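Local coordinates for protein cyclohexadienyl dehydratase (Synthetic construct, PDB 5JOS) that probably catalyses the dehydration of prephenate and arogenate in phenylalanine biosynthesis, using the fold of a periplasmic solute-binding protein, at residues Phe123-Leu126 and Glu127-Asn130; Thr143-Lys146 and Phe147-His151; Lys190-Pro193 and Gly194-Ala197. All blocks are in the same frame, centred on the assembly; numbering follows the deposited sequence.

In the fold
All three contacts are local and follow one another along the chain, around one five-stranded mixed sheet. Contact 1 starts the short helix 126-129 that precedes strand 135-138; contact 2 is the helix joining strands 135-138 and 156-159; contact 3 leads into strand 195-197 at one edge of the sheet. Contacts 1 and 2 touch, L126 CD1 lying 3.6 Å from H151 O, with their centres about 14 Å apart. Contact 3, which carries the sodium ion, stays separate, its centre about 19 and 23 Å from theirs. In contact 2 the T143 side chain is about 3 Å from a bound citrate, probably from the crystallisation liquor, and that of E145 about 11 Å from benzoic acid.

Contact 1: residues Phe123-Leu126 and Glu127-Asn130; sequences FKSL and EDIN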
ATOM      1  N   PHE A 123     -21.519  -0.053  -4.001  1.00 55.50           N
ATOM      2  CA  PHE A 123     -20.657  -0.890  -4.798  1.00 53.32           C
ATOM      3  C   PHE A 123     -19.469  -1.331  -3.961  1.00 60.54           C
ATOM      4  O   PHE A 123     -18.412  -0.673  -3.953  1.00 67.69           O
ATOM      5  CB  PHE A 123     -20.159  -0.127  -6.023  1.00 51.65           C
ATOM      6  CG  PHE A 123     -21.233   0.204  -7.028  1.00 48.66           C
ATOM      7  CD1 PHE A 123     -21.858  -0.790  -7.734  1.00 49.00           C
ATOM      8  CD2 PHE A 123     -21.539   1.525  -7.332  1.00 47.41           C
ATOM      9  CE1 PHE A 123     -22.821  -0.489  -8.706  1.00 50.92           C
ATOM     10  CE2 PHE A 123     -22.469   1.853  -8.303  1.00 47.61           C
ATOM     11  CZ  PHE A 123     -23.120   0.847  -9.003  1.00 51.84           C
ATOM     12  N   LYS A 124     -19.610  -2.437  -3.246  1.00 59.63           N
ATOM     13  CA  LYS A 124     -18.518  -2.855  -2.382  1.00 60.99           C
ATOM     14  C   LYS A 124     -18.001  -4.245  -2.611  1.00 58.95           C
ATOM     15  O   LYS A 124     -17.034  -4.662  -1.968  1.00 56.43           O
ATOM     16  CB  LYS A 124     -18.813  -2.585  -0.911  1.00 66.84           C
ATOM     17  CG  LYS A 124     -20.246  -2.711  -0.450  1.00 71.53           C
ATOM     18  CD  LYS A 124     -20.259  -2.835   1.076  1.00 76.68           C
ATOM     19  CE  LYS A 124     -21.663  -2.950   1.672  1.00 79.16           C
ATOM     20  NZ  LYS A 124     -22.276  -1.598   1.878  1.00 80.42           N
ATOM     21  N   SER A 125     -18.600  -4.948  -3.552  1.00 55.57           N
ATOM     22  CA  SER A 125     -18.130  -6.260  -3.934  1.00 56.57           C
ATOM     23  C   SER A 125     -18.203  -6.396  -5.444  1.00 51.48           C
ATOM     24  O   SER A 125     -18.824  -5.554  -6.162  1.00 49.45           O
ATOM     25  CB  SER A 125     -19.000  -7.343  -3.313  1.00 56.83           C
ATOM     26  OG  SER A 125     -20.309  -7.170  -3.811  1.00 58.94           O
ATOM     27  N   LEU A 126     -17.539  -7.450  -5.911  1.00 50.79           N
ATOM     28  CA  LEU A 126     -17.625  -7.857  -7.283  1.00 51.17           C
ATOM     29  C   LEU A 126     -19.105  -8.005  -7.667  1.00 53.60           C
ATOM     30  O   LEU A 126     -19.531  -7.471  -8.687  1.00 55.00           O
ATOM     31  CB  LEU A 126     -16.872  -9.156  -7.481  1.00 54.10           C
ATOM     32  CG  LEU A 126     -16.871  -9.670  -8.913  1.00 55.49           C
ATOM     33  CD1 LEU A 126     -16.114  -8.724  -9.774  1.00 55.16           C
ATOM     34  CD2 LEU A 126     -16.226 -11.055  -8.949  1.00 61.05           C
ATOM     35  N   GLU A 127     -19.889  -8.635  -6.797  1.00 55.25           N
ATOM     36  CA  GLU A 127     -21.285  -8.952  -7.069  1.00 63.66           C
ATOM     37  C   GLU A 127     -22.070  -7.668  -7.315  1.00 58.34           C
ATOM     38  O   GLU A 127     -22.960  -7.627  -8.146  1.00 53.68           O
ATOM     39  CB  GLU A 127     -21.946  -9.748  -5.894  1.00 70.10           C
ATOM     40  CG  GLU A 127     -21.401 -11.171  -5.620  1.00 80.20           C
ATOM     41  CD  GLU A 127     -19.849 -11.262  -5.381  1.00 88.98           C
ATOM     42  OE1 GLU A 127     -19.229 -10.393  -4.685  1.00 84.25           O
ATOM     43  OE2 GLU A 127     -19.215 -12.225  -5.892  1.00 88.60           O
ATOM     44  N   ASP A 128     -21.783  -6.651  -6.529  1.00 52.40           N
ATOM     45  CA  ASP A 128     -22.525  -5.405  -6.596  1.00 52.28           C
ATOM     46  C   ASP A 128     -22.284  -4.716  -7.930  1.00 48.70           C
ATOM     47  O   ASP A 128     -23.105  -3.949  -8.409  1.00 50.33           O
ATOM     48  CB  ASP A 128     -22.011  -4.458  -5.500  1.00 53.73           C
ATOM     49  CG  ASP A 128     -22.446  -4.888  -4.150  1.00 58.73           C
ATOM     50  OD1 ASP A 128     -23.147  -5.878  -4.131  1.00 59.33           O
ATOM     51  OD2 ASP A 128     -22.089  -4.274  -3.134  1.00 61.89           O
ATOM     52  N   ILE A 129     -21.103  -4.957  -8.484  1.00 48.99           N
ATOM     53  CA  ILE A 129     -20.627  -4.217  -9.637  1.00 48.48           C
ATOM     54  C   ILE A 129     -20.961  -4.953 -10.926  1.00 47.29           C
ATOM     55  O   ILE A 129     -21.336  -4.313 -11.917  1.00 48.64           O
ATOM     56  CB  ILE A 129     -19.107  -3.877  -9.520  1.00 44.45           C
ATOM     57  CG1 ILE A 129     -18.894  -2.930  -8.316  1.00 46.64           C
ATOM     58  CG2 ILE A 129     -18.583  -3.249 -10.805  1.00 43.32           C
ATOM     59  CD1 ILE A 129     -17.492  -2.916  -7.786  1.00 45.69           C
ATOM     60  N   ASN A 130     -20.806  -6.266 -10.914  1.00 47.15           N
ATOM     61  CA  ASN A 130     -21.077  -7.083 -12.060  1.00 49.51           C
ATOM     62  C   ASN A 130     -22.609  -7.295 -12.254  1.00 54.38           C
ATOM     63  O   ASN A 130     -23.113  -8.411 -12.135  1.00 50.03           O
ATOM     64  CB  ASN A 130     -20.393  -8.411 -11.835  1.00 50.91           C
ATOM     65  CG  ASN A 130     -20.432  -9.276 -13.060  1.00 50.01           C
ATOM     66  OD1 ASN A 130     -20.415  -8.808 -14.190  1.00 43.64           O
ATOM     67  ND2 ASN A 130     -20.511 -10.550 -12.836  1.00 54.52           N
TER
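D128 reaches back to S125 and K124 at the N-cap of the short helix 126-129, S125 being the capping residue. Starting at its CB, which rests 3.4 Å from S125 O, the aspartate runs through CG to OD1, 3.1 Å from S125 OG, and to OD2, which accepts from K124 N over 3.1 Å. That last bond is nearly straight, at 170°, and meets the oxygen on its anti side. CG stands anti to the carbonyl carbon (chi1 -73°), which turns the carboxylate back toward K124 N and S125 OG. In this first turn a negative group is probably favoured by the helix dipole. S125 suits the cap because its short hydroxyl reaches D128 N, OG accepting at 3.1 Å. A leucine in place of D128 would probably leave K124 N without its acceptor and free the loop before the helix to shift. The lysine's own NZ turns to D121 O. On the buried side, F123 CD1 packs 3.7 Å from I129 CG1, and D128 O lies at the edge of the phenyl ring; V115 and P113 of strand 111-116 continue this apolar layer. L126 O accepts from both I129 N and N130 N, the latter at 2.8 Å.

Contact 2: residues Thr143-Lys146 and Phe147-His151; sequences TNEK and FAREH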
ATOM      1  N   THR A 143      -4.932  -3.432 -18.767  1.00 38.13           N
ATOM      2  CA  THR A 143      -5.454  -4.213 -17.673  1.00 37.83           C
ATOM      3  C   THR A 143      -6.833  -3.757 -17.165  1.00 38.09           C
ATOM      4  O   THR A 143      -7.590  -4.592 -16.642  1.00 36.70           O
ATOM      5  CB  THR A 143      -4.368  -4.285 -16.533  1.00 38.83           C
ATOM      6  OG1 THR A 143      -3.892  -2.975 -16.214  1.00 46.34           O
ATOM      7  CG2 THR A 143      -3.218  -4.991 -17.028  1.00 42.67           C
ATOM      8  N   ASN A 144      -7.184  -2.460 -17.265  1.00 33.61           N
ATOM      9  CA  ASN A 144      -8.489  -2.047 -16.840  1.00 31.31           C
ATOM     10  C   ASN A 144      -9.541  -2.674 -17.717  1.00 34.82           C
ATOM     11  O   ASN A 144     -10.506  -3.242 -17.209  1.00 36.48           O
ATOM     12  CB  ASN A 144      -8.620  -0.527 -16.829  1.00 30.82           C
ATOM     13  CG  ASN A 144      -7.666   0.110 -15.875  1.00 32.40           C
ATOM     14  OD1 ASN A 144      -7.406  -0.437 -14.770  1.00 33.77           O
ATOM     15  ND2 ASN A 144      -7.132   1.278 -16.259  1.00 33.19           N
ATOM     16  N   GLU A 145      -9.350  -2.592 -19.046  1.00 32.44           N
ATOM     17  CA  GLU A 145     -10.304  -3.154 -19.917  1.00 34.37           C
ATOM     18  C   GLU A 145     -10.392  -4.700 -19.726  1.00 36.31           C
ATOM     19  O   GLU A 145     -11.481  -5.307 -19.581  1.00 39.21           O
ATOM     20  CB  GLU A 145      -9.964  -2.786 -21.376  1.00 37.38           C
ATOM     21  CG  GLU A 145     -10.930  -3.569 -22.310  1.00 44.41           C
ATOM     22  CD  GLU A 145     -10.882  -3.170 -23.781  1.00 43.58           C
ATOM     23  OE1 GLU A 145      -9.859  -2.579 -24.248  1.00 42.78           O
ATOM     24  OE2 GLU A 145     -11.918  -3.491 -24.425  1.00 41.57           O
ATOM     25  N   LYS A 146      -9.244  -5.326 -19.698  1.00 37.50           N
ATOM     26  CA  LYS A 146      -9.194  -6.774 -19.491  1.00 44.94           C
ATOM     27  C   LYS A 146      -9.819  -7.217 -18.134  1.00 42.47           C
ATOM     28  O   LYS A 146     -10.522  -8.205 -18.045  1.00 41.22           O
ATOM     29  CB  LYS A 146      -7.722  -7.162 -19.632  1.00 49.39           C
ATOM     30  CG  LYS A 146      -7.333  -8.577 -19.310  1.00 60.41           C
ATOM     31  CD  LYS A 146      -5.877  -8.564 -18.802  1.00 67.10           C
ATOM     32  CE  LYS A 146      -5.029  -9.698 -19.339  1.00 74.45           C
ATOM     33  NZ  LYS A 146      -5.732 -11.000 -19.279  1.00 76.15           N
ATOM     34  N   PHE A 147      -9.644  -6.469 -17.069  1.00 38.88           N
ATOM     35  CA  PHE A 147     -10.297  -6.839 -15.821  1.00 36.37           C
ATOM     36  C   PHE A 147     -11.838  -6.822 -16.019  1.00 42.54           C
ATOM     37  O   PHE A 147     -12.600  -7.703 -15.547  1.00 41.80           O
ATOM     38  CB  PHE A 147      -9.944  -5.833 -14.699  1.00 38.58           C
ATOM     39  CG  PHE A 147     -10.573  -6.160 -13.407  1.00 36.37           C
ATOM     40  CD1 PHE A 147     -11.861  -5.707 -13.114  1.00 37.94           C
ATOM     41  CD2 PHE A 147      -9.886  -6.927 -12.458  1.00 38.68           C
ATOM     42  CE1 PHE A 147     -12.472  -6.042 -11.900  1.00 37.40           C
ATOM     43  CE2 PHE A 147     -10.507  -7.260 -11.260  1.00 37.70           C
ATOM     44  CZ  PHE A 147     -11.777  -6.794 -10.972  1.00 38.13           C
ATOM     45  N   ALA A 148     -12.313  -5.789 -16.701  1.00 40.49           N
ATOM     46  CA  ALA A 148     -13.744  -5.654 -16.845  1.00 43.76           C
ATOM     47  C   ALA A 148     -14.363  -6.781 -17.686  1.00 40.69           C
ATOM     48  O   ALA A 148     -15.443  -7.265 -17.359  1.00 42.78           O
ATOM     49  CB  ALA A 148     -14.099  -4.314 -17.445  1.00 40.98           C
ATOM     50  N   ARG A 149     -13.666  -7.149 -18.762  1.00 41.04           N
ATOM     51  CA  ARG A 149     -14.131  -8.181 -19.710  1.00 45.91           C
ATOM     52  C   ARG A 149     -14.059  -9.516 -19.034  1.00 48.64           C
ATOM     53  O   ARG A 149     -14.923 -10.348 -19.231  1.00 48.88           O
ATOM     54  CB  ARG A 149     -13.359  -8.144 -21.044  1.00 47.17           C
ATOM     55  CG  ARG A 149     -13.679  -6.793 -21.730  1.00 47.89           C
ATOM     56  CD  ARG A 149     -13.419  -6.793 -23.192  1.00 52.24           C
ATOM     57  NE  ARG A 149     -13.616  -5.481 -23.788  1.00 52.62           N
ATOM     58  CZ  ARG A 149     -14.780  -4.881 -23.995  1.00 54.21           C
ATOM     59  NH1 ARG A 149     -15.890  -5.468 -23.660  1.00 54.77           N
ATOM     60  NH2 ARG A 149     -14.853  -3.696 -24.590  1.00 51.72           N
ATOM     61  N   GLU A 150     -13.086  -9.668 -18.146  1.00 46.15           N
ATOM     62  CA  GLU A 150     -12.974 -10.904 -17.435  1.00 48.62           C
ATOM     63  C   GLU A 150     -13.977 -11.022 -16.299  1.00 46.86           C
ATOM     64  O   GLU A 150     -14.625 -12.026 -16.223  1.00 48.32           O
ATOM     65  CB  GLU A 150     -11.573 -11.143 -16.930  1.00 50.93           C
ATOM     66  CG  GLU A 150     -11.488 -12.378 -16.024  1.00 59.83           C
ATOM     67  CD  GLU A 150     -10.055 -12.796 -15.733  1.00 71.07           C
ATOM     68  OE1 GLU A 150      -9.123 -12.147 -16.266  1.00 72.63           O
ATOM     69  OE2 GLU A 150      -9.852 -13.785 -14.969  1.00 86.31           O
ATOM     70  N   HIS A 151     -14.136 -10.037 -15.456  1.00 41.81           N
ATOM     71  CA  HIS A 151     -14.821 -10.255 -14.195  1.00 44.96           C
ATOM     72  C   HIS A 151     -16.044  -9.460 -14.129  1.00 43.95           C
ATOM     73  O   HIS A 151     -16.779  -9.564 -13.169  1.00 47.43           O
ATOM     74  CB  HIS A 151     -13.954  -9.730 -13.041  1.00 47.03           C
ATOM     75  CG  HIS A 151     -12.639 -10.417 -12.918  1.00 46.58           C
ATOM     76  ND1 HIS A 151     -12.521 -11.665 -12.369  1.00 51.35           N
ATOM     77  CD2 HIS A 151     -11.392 -10.053 -13.309  1.00 45.09           C
ATOM     78  CE1 HIS A 151     -11.254 -12.046 -12.416  1.00 50.83           C
ATOM     79  NE2 HIS A 151     -10.549 -11.080 -12.978  1.00 48.42           N
TER
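F147, A148, R149 and E150 return their N-H groups to the carbonyls of T143, N144, E145 and K146, the i to i+4 ladder of an alpha-helix, with F147 N at 2.8 Å from T143 O. This helix is the crossover of the beta-alpha-beta unit between strands 135-138 and 156-159. One turn apart on its surface, E145 and R149 form a salt bridge. R149 meets the carboxylate side-on with two nitrogens, both gripping the single oxygen OE2: NE at 2.7 Å and NH2 at 2.9 Å. OE2 lies in the guanidinium plane, yet the two flat groups are turned 55° against each other. CG of E145 stands anti to the backbone N (chi1 173°) and the chain runs on extended, which carries the carboxylate to the arginine, while OE1 accepts from G141 N. Alanine suits position 148, its small methyl letting the helix sit close against V138 and I157 of these two strands. F147 is buried against I179, F204 and L152, and H151 CD2 lies 3.5 Å above the plane of its ring, toward the rim. E150 CG in turn lies over one face of the H151 ring, 3.4 Å above its plane and over its centre.

Contact 3: residues Lys190-Pro193 and Gly194-Ala197; sequences KKHP and GLAA. With NA (sodium ion), chain B.
H192 and L195 are the first and last residues of a type I beta turn, and their side chains come together on one side of it while their carbonyls bind sodium. The imidazole is used in two directions. At its edge, ND1 accepts from G194 N over 2.9 Å, the donor lying only 4° out of the ring plane; an accepting ND1 suggests that, if the ring is neutral, its proton sits on NE2. Over one face comes L195, whose CG stands 4.2 Å from the ring centroid and 24° off the normal, a CH-pi contact offset toward the rim. The leucine's CD1 reaches H192 CB at 3.9 Å, and A171 of helix 166-171 touches both residues. CG of H192 is anti to the backbone N (chi1 -163°), which brings ND1 within reach of G194 N. P193 fits the second turn position, its ring fixing phi near the value needed there. Glycine suits the third, since a side-chain carbon on G194 would come tightly against H192 CE1. L195 N closes the turn, donating to H192 O over 3.2 Å from above the carbonyl plane, and the same oxygen binds the sodium ion. A189 O and two waters also bind the metal, so the end of helix 182-190 is tied to the start of strand 195-197, which pairs with strand 111-116. One of the waters also donates a weak hydrogen bond to P193 O. The sodium lies 2.3 Å from H192 O and 2.5 Å from L195 O.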
ATOM      1  N   LYS A 190      -9.701  11.407  -3.670  1.00 32.83           N
ATOM      2  CA  LYS A 190      -9.400  12.432  -2.713  1.00 35.89           C
ATOM      3  C   LYS A 190      -9.632  13.843  -3.227  1.00 38.24           C
ATOM      4  O   LYS A 190      -9.983  14.693  -2.455  1.00 38.73           O
ATOM      5  CB  LYS A 190      -8.059  12.287  -2.062  1.00 40.42           C
ATOM      6  CG  LYS A 190      -6.823  12.586  -2.813  1.00 50.29           C
ATOM      7  CD  LYS A 190      -5.648  12.479  -1.825  1.00 55.68           C
ATOM      8  CE  LYS A 190      -4.321  12.586  -2.570  1.00 62.92           C
ATOM      9  NZ  LYS A 190      -3.337  13.164  -1.596  1.00 74.47           N
ATOM     10  N   LYS A 191      -9.535  14.024  -4.530  1.00 38.16           N
ATOM     11  CA  LYS A 191      -9.490  15.362  -5.128  1.00 43.71           C
ATOM     12  C   LYS A 191     -10.804  15.744  -5.775  1.00 39.34           C
ATOM     13  O   LYS A 191     -10.878  16.771  -6.435  1.00 41.22           O
ATOM     14  CB  LYS A 191      -8.325  15.419  -6.176  1.00 42.34           C
ATOM     15  CG  LYS A 191      -6.985  15.497  -5.427  1.00 48.14           C
ATOM     16  CD  LYS A 191      -5.863  16.094  -6.304  1.00 53.45           C
ATOM     17  CE  LYS A 191      -4.861  16.820  -5.425  1.00 58.49           C
ATOM     18  NZ  LYS A 191      -3.635  17.119  -6.220  1.00 63.87           N
ATOM     19  N   HIS A 192     -11.829  14.920  -5.572  1.00 38.08           N
ATOM     20  CA  HIS A 192     -13.145  15.238  -6.049  1.00 38.55           C
ATOM     21  C   HIS A 192     -14.207  14.946  -4.971  1.00 39.68           C
ATOM     22  O   HIS A 192     -14.335  13.813  -4.530  1.00 34.75           O
ATOM     23  CB  HIS A 192     -13.418  14.450  -7.296  1.00 35.29           C
ATOM     24  CG  HIS A 192     -14.562  14.959  -8.102  1.00 36.41           C
ATOM     25  ND1 HIS A 192     -15.845  15.122  -7.597  1.00 40.06           N
ATOM     26  CD2 HIS A 192     -14.622  15.366  -9.397  1.00 37.98           C
ATOM     27  CE1 HIS A 192     -16.639  15.584  -8.550  1.00 42.11           C
ATOM     28  NE2 HIS A 192     -15.924  15.711  -9.659  1.00 37.20           N
ATOM     29  N   PRO A 193     -14.989  15.951  -4.544  1.00 37.74           N
ATOM     30  CA  PRO A 193     -15.945  15.729  -3.490  1.00 38.87           C
ATOM     31  C   PRO A 193     -17.072  14.784  -3.837  1.00 36.78           C
ATOM     32  O   PRO A 193     -17.811  14.365  -2.966  1.00 37.73           O
ATOM     33  CB  PRO A 193     -16.501  17.112  -3.231  1.00 42.40           C
ATOM     34  CG  PRO A 193     -16.361  17.827  -4.562  1.00 41.59           C
ATOM     35  CD  PRO A 193     -15.091  17.303  -5.108  1.00 43.77           C
ATOM     36  N   GLY A 194     -17.275  14.552  -5.109  1.00 36.57           N
ATOM     37  CA  GLY A 194     -18.392  13.748  -5.597  1.00 38.39           C
ATOM     38  C   GLY A 194     -17.973  12.302  -5.815  1.00 34.89           C
ATOM     39  O   GLY A 194     -18.756  11.490  -6.238  1.00 34.85           O
ATOM     40  N   LEU A 195     -16.724  11.971  -5.585  1.00 34.04           N
ATOM     41  CA  LEU A 195     -16.252  10.568  -5.926  1.00 34.02           C
ATOM     42  C   LEU A 195     -15.680   9.885  -4.687  1.00 34.89           C
ATOM     43  O   LEU A 195     -15.192  10.548  -3.744  1.00 36.66           O
ATOM     44  CB  LEU A 195     -15.183  10.574  -6.987  1.00 32.67           C
ATOM     45  CG  LEU A 195     -15.484  11.171  -8.362  1.00 33.16           C
ATOM     46  CD1 LEU A 195     -14.279  11.176  -9.263  1.00 32.46           C
ATOM     47  CD2 LEU A 195     -16.492  10.362  -9.078  1.00 35.97           C
ATOM     48  N   ALA A 196     -15.813   8.576  -4.669  1.00 33.15           N
ATOM     49  CA  ALA A 196     -15.271   7.733  -3.637  1.00 34.93           C
ATOM     50  C   ALA A 196     -14.584   6.516  -4.231  1.00 32.69           C
ATOM     51  O   ALA A 196     -14.932   6.020  -5.301  1.00 32.20           O
ATOM     52  CB  ALA A 196     -16.384   7.281  -2.714  1.00 35.67           C
ATOM     53  N   ALA A 197     -13.500   6.103  -3.615  1.00 32.48           N
ATOM     54  CA  ALA A 197     -12.777   4.875  -4.064  1.00 35.41           C
ATOM     55  C   ALA A 197     -13.186   3.799  -3.120  1.00 36.72           C
ATOM     56  O   ALA A 197     -13.155   4.022  -1.940  1.00 42.61           O
ATOM     57  CB  ALA A 197     -11.260   5.036  -3.945  1.00 38.11           C
TER
HETATM   58 NA    NA B 301     -13.928  12.462  -2.668  1.00 37.26          NA
HETATM   59  O   HOH W   1     -15.990  12.690  -1.451  1.00 37.12           O
HETATM   60  O   HOH W   2     -13.173  11.230  -0.838  1.00 35.96           O